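Local atomic coordinates of HTH-type transcriptional regulator cbl (PDB entry 2FYI), a protein that regulates transcription as a DNA-binding LysR-family protein, probably as an accessory regulator of the cys regulon, and is represented here by its cofactor-binding domain. Residues T9-H22 with L39-P52. Sequence-based numbering, arbitrary orientation.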
ATOM      1  N   THR A   9     -26.377  20.663  12.129  1.00 59.74           N
ATOM      2  CA  THR A   9     -24.954  20.465  11.989  1.00 57.14           C
ATOM      3  C   THR A   9     -24.434  21.023  10.666  1.00 56.03           C
ATOM      4  O   THR A   9     -23.324  20.727  10.243  1.00 56.31           O
ATOM      5  CB  THR A   9     -24.631  18.975  12.116  1.00 56.80           C
ATOM      6  OG1 THR A   9     -25.612  18.223  11.396  1.00 56.72           O
ATOM      7  CG2 THR A   9     -24.683  18.541  13.575  1.00 56.41           C
ATOM      8  N   ASN A  10     -25.249  21.836  10.014  1.00 54.82           N
ATOM      9  CA  ASN A  10     -24.855  22.541   8.795  1.00 53.80           C
ATOM     10  C   ASN A  10     -23.581  23.356   8.883  1.00 52.09           C
ATOM     11  O   ASN A  10     -22.863  23.493   7.899  1.00 51.85           O
ATOM     12  CB  ASN A  10     -25.957  23.511   8.386  1.00 55.34           C
ATOM     13  CG  ASN A  10     -26.651  23.091   7.127  1.00 56.25           C
ATOM     14  OD1 ASN A  10     -26.154  22.226   6.383  1.00 56.21           O
ATOM     15  ND2 ASN A  10     -27.814  23.699   6.867  1.00 56.45           N
ATOM     16  N   ASP A  11     -23.333  23.931  10.052  1.00 50.08           N
ATOM     17  CA  ASP A  11     -22.241  24.873  10.226  1.00 48.40           C
ATOM     18  C   ASP A  11     -21.206  24.361  11.210  1.00 46.06           C
ATOM     19  O   ASP A  11     -20.318  25.110  11.629  1.00 46.07           O
ATOM     20  CB  ASP A  11     -22.789  26.203  10.716  1.00 50.04           C
ATOM     21  CG  ASP A  11     -23.981  26.646   9.919  1.00 51.29           C
ATOM     22  OD1 ASP A  11     -23.767  27.134   8.789  1.00 52.03           O
ATOM     23  OD2 ASP A  11     -25.127  26.491  10.410  1.00 51.91           O
ATOM     24  N   THR A  12     -21.330  23.095  11.590  1.00 42.66           N
ATOM     25  CA  THR A  12     -20.306  22.468  12.387  1.00 40.26           C
ATOM     26  C   THR A  12     -19.017  22.521  11.596  1.00 40.28           C
ATOM     27  O   THR A  12     -18.996  22.279  10.404  1.00 40.28           O
ATOM     28  CB  THR A  12     -20.667  21.030  12.737  1.00 38.95           C
ATOM     29  OG1 THR A  12     -21.781  21.034  13.627  1.00 37.70           O
ATOM     30  CG2 THR A  12     -19.519  20.342  13.423  1.00 38.52           C
ATOM     31  N   SER A  13     -17.935  22.871  12.260  1.00 40.98           N
ATOM     32  CA  SER A  13     -16.679  23.077  11.554  1.00 41.47           C
ATOM     33  C   SER A  13     -15.493  22.568  12.383  1.00 41.03           C
ATOM     34  O   SER A  13     -15.546  22.554  13.634  1.00 41.14           O
ATOM     35  CB  SER A  13     -16.538  24.569  11.160  1.00 42.32           C
ATOM     36  OG  SER A  13     -15.279  25.146  11.498  1.00 42.80           O
ATOM     37  N   GLY A  14     -14.444  22.138  11.677  1.00 39.28           N
ATOM     38  CA  GLY A  14     -13.185  21.743  12.297  1.00 37.66           C
ATOM     39  C   GLY A  14     -12.470  20.743  11.413  1.00 37.15           C
ATOM     40  O   GLY A  14     -12.876  20.484  10.282  1.00 36.81           O
ATOM     41  N   VAL A  15     -11.411  20.151  11.932  1.00 36.17           N
ATOM     42  CA  VAL A  15     -10.691  19.182  11.158  1.00 35.04           C
ATOM     43  C   VAL A  15     -10.819  17.819  11.828  1.00 35.47           C
ATOM     44  O   VAL A  15     -10.504  17.666  13.005  1.00 36.62           O
ATOM     45  CB  VAL A  15      -9.218  19.564  11.051  1.00 34.03           C
ATOM     46  CG1 VAL A  15      -8.510  18.616  10.107  1.00 33.94           C
ATOM     47  CG2 VAL A  15      -9.077  21.005  10.602  1.00 32.94           C
ATOM     48  N   LEU A  16     -11.286  16.825  11.085  1.00 34.47           N
ATOM     49  CA  LEU A  16     -11.321  15.473  11.601  1.00 33.25           C
ATOM     50  C   LEU A  16     -10.175  14.693  10.983  1.00 33.11           C
ATOM     51  O   LEU A  16     -10.125  14.535   9.773  1.00 33.34           O
ATOM     52  CB  LEU A  16     -12.639  14.802  11.237  1.00 32.64           C
ATOM     53  CG  LEU A  16     -12.714  13.320  11.576  1.00 32.27           C
ATOM     54  CD1 LEU A  16     -12.647  13.119  13.069  1.00 31.93           C
ATOM     55  CD2 LEU A  16     -13.993  12.761  11.034  1.00 32.53           C
ATOM     56  N   THR A  17      -9.255  14.200  11.797  1.00 32.27           N
ATOM     57  CA  THR A  17      -8.176  13.405  11.256  1.00 32.41           C
ATOM     58  C   THR A  17      -8.387  11.912  11.560  1.00 32.68           C
ATOM     59  O   THR A  17      -8.482  11.513  12.717  1.00 33.20           O
ATOM     60  CB  THR A  17      -6.800  13.886  11.764  1.00 32.43           C
ATOM     61  OG1 THR A  17      -6.563  15.213  11.300  1.00 33.20           O
ATOM     62  CG2 THR A  17      -5.695  13.000  11.218  1.00 33.33           C
ATOM     63  N   ILE A  18      -8.453  11.091  10.513  1.00 31.85           N
ATOM     64  CA  ILE A  18      -8.603   9.651  10.661  1.00 31.92           C
ATOM     65  C   ILE A  18      -7.349   8.960  10.182  1.00 32.13           C
ATOM     66  O   ILE A  18      -6.845   9.273   9.112  1.00 32.54           O
ATOM     67  CB  ILE A  18      -9.757   9.146   9.827  1.00 31.83           C
ATOM     68  CG1 ILE A  18     -11.063   9.594  10.483  1.00 31.54           C
ATOM     69  CG2 ILE A  18      -9.665   7.616   9.625  1.00 31.28           C
ATOM     70  CD1 ILE A  18     -12.233   9.632   9.525  1.00 31.93           C
ATOM     71  N   ALA A  19      -6.842   8.030  10.984  1.00 32.08           N
ATOM     72  CA  ALA A  19      -5.680   7.263  10.603  1.00 32.03           C
ATOM     73  C   ALA A  19      -6.137   5.839  10.337  1.00 32.36           C
ATOM     74  O   ALA A  19      -6.914   5.256  11.114  1.00 32.62           O
ATOM     75  CB  ALA A  19      -4.634   7.313  11.679  1.00 31.12           C
ATOM     76  N   THR A  20      -5.679   5.286   9.229  1.00 32.41           N
ATOM     77  CA  THR A  20      -6.163   3.992   8.837  1.00 33.23           C
ATOM     78  C   THR A  20      -5.220   3.193   7.928  1.00 33.50           C
ATOM     79  O   THR A  20      -4.184   3.682   7.489  1.00 33.57           O
ATOM     80  CB  THR A  20      -7.509   4.148   8.175  1.00 32.55           C
ATOM     81  OG1 THR A  20      -8.141   2.877   8.151  1.00 33.83           O
ATOM     82  CG2 THR A  20      -7.379   4.693   6.767  1.00 31.06           C
ATOM     83  N   THR A  21      -5.596   1.957   7.645  1.00 33.97           N
ATOM     84  CA  THR A  21      -4.840   1.059   6.757  1.00 34.52           C
ATOM     85  C   THR A  21      -5.361   1.066   5.333  1.00 34.34           C
ATOM     86  O   THR A  21      -6.473   1.533   5.077  1.00 35.29           O
ATOM     87  CB  THR A  21      -4.956  -0.400   7.245  1.00 34.72           C
ATOM     88  OG1 THR A  21      -6.352  -0.779   7.339  1.00 34.56           O
ATOM     89  CG2 THR A  21      -4.319  -0.529   8.600  1.00 34.64           C
ATOM     90  N   HIS A  22      -4.570   0.507   4.424  1.00 34.03           N
ATOM     91  CA  HIS A  22      -4.930   0.401   3.026  1.00 33.21           C
ATOM     92  C   HIS A  22      -6.277  -0.266   2.880  1.00 33.33           C
ATOM     93  O   HIS A  22      -7.147   0.180   2.109  1.00 32.13           O
ATOM     94  CB  HIS A  22      -3.878  -0.438   2.305  1.00 33.23           C
ATOM     95  CG  HIS A  22      -4.204  -0.704   0.867  1.00 33.37           C
ATOM     96  ND1 HIS A  22      -5.053  -1.723   0.470  1.00 33.02           N
ATOM     97  CD2 HIS A  22      -3.806  -0.077  -0.265  1.00 32.51           C
ATOM     98  CE1 HIS A  22      -5.162  -1.704  -0.845  1.00 32.87           C
ATOM     99  NE2 HIS A  22      -4.420  -0.713  -1.312  1.00 33.02           N
ATOM    100  N   LEU A  39     -23.650  14.904   5.927  1.00 36.82           N
ATOM    101  CA  LEU A  39     -24.018  15.264   7.273  1.00 35.92           C
ATOM    102  C   LEU A  39     -23.236  16.458   7.772  1.00 35.01           C
ATOM    103  O   LEU A  39     -23.798  17.354   8.364  1.00 35.32           O
ATOM    104  CB  LEU A  39     -23.728  14.094   8.190  1.00 36.94           C
ATOM    105  CG  LEU A  39     -24.244  14.271   9.597  1.00 37.32           C
ATOM    106  CD1 LEU A  39     -25.729  14.037   9.500  1.00 37.93           C
ATOM    107  CD2 LEU A  39     -23.583  13.271  10.541  1.00 37.55           C
ATOM    108  N   PHE A  40     -21.931  16.469   7.549  1.00 34.41           N
ATOM    109  CA  PHE A  40     -21.092  17.554   8.071  1.00 34.04           C
ATOM    110  C   PHE A  40     -20.356  18.289   6.966  1.00 33.55           C
ATOM    111  O   PHE A  40     -19.133  18.225   6.872  1.00 32.95           O
ATOM    112  CB  PHE A  40     -20.054  17.049   9.089  1.00 33.96           C
ATOM    113  CG  PHE A  40     -20.633  16.643  10.396  1.00 33.90           C
ATOM    114  CD1 PHE A  40     -21.048  17.591  11.311  1.00 33.70           C
ATOM    115  CD2 PHE A  40     -20.762  15.307  10.723  1.00 34.79           C
ATOM    116  CE1 PHE A  40     -21.579  17.224  12.525  1.00 33.48           C
ATOM    117  CE2 PHE A  40     -21.306  14.925  11.958  1.00 35.25           C
ATOM    118  CZ  PHE A  40     -21.710  15.891  12.856  1.00 34.08           C
ATOM    119  N   PRO A  41     -21.088  19.046   6.159  1.00 33.52           N
ATOM    120  CA  PRO A  41     -20.482  19.666   5.007  1.00 34.18           C
ATOM    121  C   PRO A  41     -19.371  20.645   5.359  1.00 35.51           C
ATOM    122  O   PRO A  41     -18.462  20.814   4.580  1.00 37.06           O
ATOM    123  CB  PRO A  41     -21.643  20.404   4.361  1.00 33.58           C
ATOM    124  CG  PRO A  41     -22.555  20.648   5.458  1.00 33.91           C
ATOM    125  CD  PRO A  41     -22.493  19.425   6.299  1.00 33.65           C
ATOM    126  N   GLU A  42     -19.414  21.280   6.518  1.00 36.61           N
ATOM    127  CA  GLU A  42     -18.373  22.248   6.852  1.00 37.58           C
ATOM    128  C   GLU A  42     -17.200  21.692   7.658  1.00 37.44           C
ATOM    129  O   GLU A  42     -16.351  22.449   8.106  1.00 38.65           O
ATOM    130  CB  GLU A  42     -18.961  23.430   7.597  1.00 39.50           C
ATOM    131  CG  GLU A  42     -19.937  24.187   6.769  1.00 42.69           C
ATOM    132  CD  GLU A  42     -19.261  25.018   5.705  1.00 44.30           C
ATOM    133  OE1 GLU A  42     -19.072  26.234   5.986  1.00 45.35           O
ATOM    134  OE2 GLU A  42     -18.920  24.464   4.620  1.00 44.42           O
ATOM    135  N   VAL A  43     -17.141  20.393   7.884  1.00 35.87           N
ATOM    136  CA  VAL A  43     -15.988  19.893   8.593  1.00 35.16           C
ATOM    137  C   VAL A  43     -15.000  19.299   7.619  1.00 36.22           C
ATOM    138  O   VAL A  43     -15.333  18.432   6.785  1.00 36.57           O
ATOM    139  CB  VAL A  43     -16.319  18.847   9.633  1.00 34.91           C
ATOM    140  CG1 VAL A  43     -15.048  18.120  10.048  1.00 33.03           C
ATOM    141  CG2 VAL A  43     -16.983  19.523  10.813  1.00 35.17           C
ATOM    142  N   ARG A  44     -13.765  19.770   7.730  1.00 36.79           N
ATOM    143  CA  ARG A  44     -12.657  19.267   6.913  1.00 36.94           C
ATOM    144  C   ARG A  44     -12.190  17.880   7.376  1.00 37.47           C
ATOM    145  O   ARG A  44     -11.850  17.648   8.558  1.00 37.49           O
ATOM    146  CB  ARG A  44     -11.510  20.273   6.935  1.00 38.22           C
ATOM    147  CG  ARG A  44     -10.203  19.765   6.443  1.00 40.44           C
ATOM    148  CD  ARG A  44      -9.141  20.869   6.540  1.00 42.42           C
ATOM    149  NE  ARG A  44      -7.835  20.337   6.140  1.00 43.83           N
ATOM    150  CZ  ARG A  44      -7.151  20.709   5.060  1.00 43.92           C
ATOM    151  NH1 ARG A  44      -5.986  20.128   4.792  1.00 43.83           N
ATOM    152  NH2 ARG A  44      -7.615  21.661   4.256  1.00 44.09           N
ATOM    153  N   LEU A  45     -12.188  16.955   6.434  1.00 37.80           N
ATOM    154  CA  LEU A  45     -11.829  15.584   6.709  1.00 38.57           C
ATOM    155  C   LEU A  45     -10.408  15.302   6.198  1.00 38.42           C
ATOM    156  O   LEU A  45     -10.150  15.497   5.039  1.00 39.05           O
ATOM    157  CB  LEU A  45     -12.819  14.687   5.989  1.00 39.48           C
ATOM    158  CG  LEU A  45     -12.481  13.220   6.142  1.00 41.43           C
ATOM    159  CD1 LEU A  45     -12.730  12.790   7.591  1.00 42.62           C
ATOM    160  CD2 LEU A  45     -13.355  12.433   5.230  1.00 42.63           C
ATOM    161  N   GLU A  46      -9.489  14.852   7.049  1.00 38.85           N
ATOM    162  CA  GLU A  46      -8.146  14.438   6.596  1.00 39.35           C
ATOM    163  C   GLU A  46      -7.858  12.975   6.927  1.00 38.93           C
ATOM    164  O   GLU A  46      -8.236  12.504   8.017  1.00 38.92           O
ATOM    165  CB  GLU A  46      -7.064  15.256   7.260  1.00 40.63           C
ATOM    166  CG  GLU A  46      -7.081  16.707   6.939  1.00 44.32           C
ATOM    167  CD  GLU A  46      -6.241  17.524   7.934  1.00 46.96           C
ATOM    168  OE1 GLU A  46      -5.683  16.893   8.888  1.00 48.16           O
ATOM    169  OE2 GLU A  46      -6.161  18.788   7.775  1.00 47.59           O
ATOM    170  N   LEU A  47      -7.176  12.261   6.022  1.00 37.86           N
ATOM    171  CA  LEU A  47      -6.798  10.876   6.301  1.00 38.07           C
ATOM    172  C   LEU A  47      -5.315  10.654   6.226  1.00 37.52           C
ATOM    173  O   LEU A  47      -4.673  11.170   5.319  1.00 37.82           O
ATOM    174  CB  LEU A  47      -7.396   9.918   5.287  1.00 40.18           C
ATOM    175  CG  LEU A  47      -8.845   9.861   4.811  1.00 41.11           C
ATOM    176  CD1 LEU A  47      -9.225   8.364   4.937  1.00 41.10           C
ATOM    177  CD2 LEU A  47      -9.784  10.777   5.613  1.00 41.23           C
ATOM    178  N   ILE A  48      -4.784   9.847   7.147  1.00 36.85           N
ATOM    179  CA  ILE A  48      -3.395   9.392   7.086  1.00 36.74           C
ATOM    180  C   ILE A  48      -3.442   7.889   6.923  1.00 36.46           C
ATOM    181  O   ILE A  48      -4.172   7.203   7.642  1.00 36.18           O
ATOM    182  CB  ILE A  48      -2.600   9.684   8.385  1.00 36.29           C
ATOM    183  CG1 ILE A  48      -3.232  10.858   9.154  1.00 38.16           C
ATOM    184  CG2 ILE A  48      -1.116   9.881   8.085  1.00 35.22           C
ATOM    185  CD1 ILE A  48      -2.241  11.862   9.912  1.00 38.12           C
ATOM    186  N   GLN A  49      -2.676   7.366   5.978  1.00 36.09           N
ATOM    187  CA  GLN A  49      -2.567   5.928   5.835  1.00 36.67           C
ATOM    188  C   GLN A  49      -1.318   5.430   6.527  1.00 36.98           C
ATOM    189  O   GLN A  49      -0.256   6.015   6.386  1.00 37.64           O
ATOM    190  CB  GLN A  49      -2.486   5.544   4.371  1.00 36.96           C
ATOM    191  CG  GLN A  49      -2.286   4.047   4.113  1.00 38.07           C
ATOM    192  CD  GLN A  49      -2.132   3.763   2.626  1.00 39.23           C
ATOM    193  OE1 GLN A  49      -2.149   4.695   1.805  1.00 40.92           O
ATOM    194  NE2 GLN A  49      -1.977   2.500   2.266  1.00 38.16           N
ATOM    195  N   GLY A  50      -1.424   4.341   7.272  1.00 36.96           N
ATOM    196  CA  GLY A  50      -0.258   3.847   7.959  1.00 37.56           C
ATOM    197  C   GLY A  50      -0.444   2.432   8.410  1.00 38.27           C
ATOM    198  O   GLY A  50      -1.491   1.857   8.176  1.00 38.95           O
ATOM    199  N   THR A  51       0.591   1.879   9.046  1.00 38.66           N
ATOM    200  CA  THR A  51       0.558   0.530   9.636  1.00 38.61           C
ATOM    201  C   THR A  51      -0.163   0.581  10.978  1.00 39.10           C
ATOM    202  O   THR A  51      -0.230   1.634  11.612  1.00 39.42           O
ATOM    203  CB  THR A  51       1.979  -0.008   9.920  1.00 38.35           C
ATOM    204  OG1 THR A  51       2.528   0.654  11.073  1.00 36.72           O
ATOM    205  CG2 THR A  51       2.897   0.189   8.720  1.00 37.87           C
ATOM    206  N   PRO A  52      -0.679  -0.563  11.441  1.00 39.27           N
ATOM    207  CA  PRO A  52      -1.465  -0.530  12.683  1.00 39.39           C
ATOM    208  C   PRO A  52      -0.691   0.079  13.853  1.00 40.23           C
ATOM    209  O   PRO A  52      -1.261   0.787  14.665  1.00 40.34           O
ATOM    210  CB  PRO A  52      -1.792  -2.006  12.926  1.00 38.83           C
ATOM    211  CG  PRO A  52      -1.681  -2.633  11.571  1.00 38.78           C
ATOM    212  CD  PRO A  52      -0.561  -1.919  10.885  1.00 38.40           C
TER
HETATM  213  O   HOH W   1      -1.920   0.759   5.028  1.00 33.02           O
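From Val15 with Arg44 to Thr20 with Gln49, strands 14-20 and 43-49 pair in parallel, their axes 23° apart, in a ladder running from Arg44 N on Gly14 O to Gly50 N on Thr20 O (2.8 Å). With the intervening helices they form a right-handed beta-alpha-beta crossover, the opening unit of the periplasmic-binding-protein-like fold of LysR effector domains. Leu16, Ile18, Leu45 and Leu47 turn to the face covered by helices 29-39 and 203-212, where branched aliphatic chains fill the core. Leu45 CD1 is shared there, 3.7 Å from both Leu16 CD2 and Ile18 CD1. The more polar face carries Val15, Thr17, Arg44 and Glu46. Arg44 runs out extended beside Val15, and its NE meets the anti lone pair of Glu46 OE2 at 2.8 Å in a salt bridge close to the guanidinium plane; NH1 reaches Asp140 of the second subunit. Glu46 CG stands anti to its carbonyl carbon (chi1 -64°), which brings the carboxylate over toward the neighbouring strand, beside Val15 CG1 and Thr17 OG1. Were Glu46 replaced by an alanine, Arg44 NE would probably lose its partner, leaving the guanidinium held from Asp140 of the second subunit. At the strands' beginnings, Phe40, just past its helix, sets its ring edge against Thr12 CB (3.7 Å). At their far ends the Gln49 amide bonds Gln146 and Asp147 of the second subunit, and one water accepts from His22 N at 2.7 Å and from Gln49 NE2 at 3.3 Å.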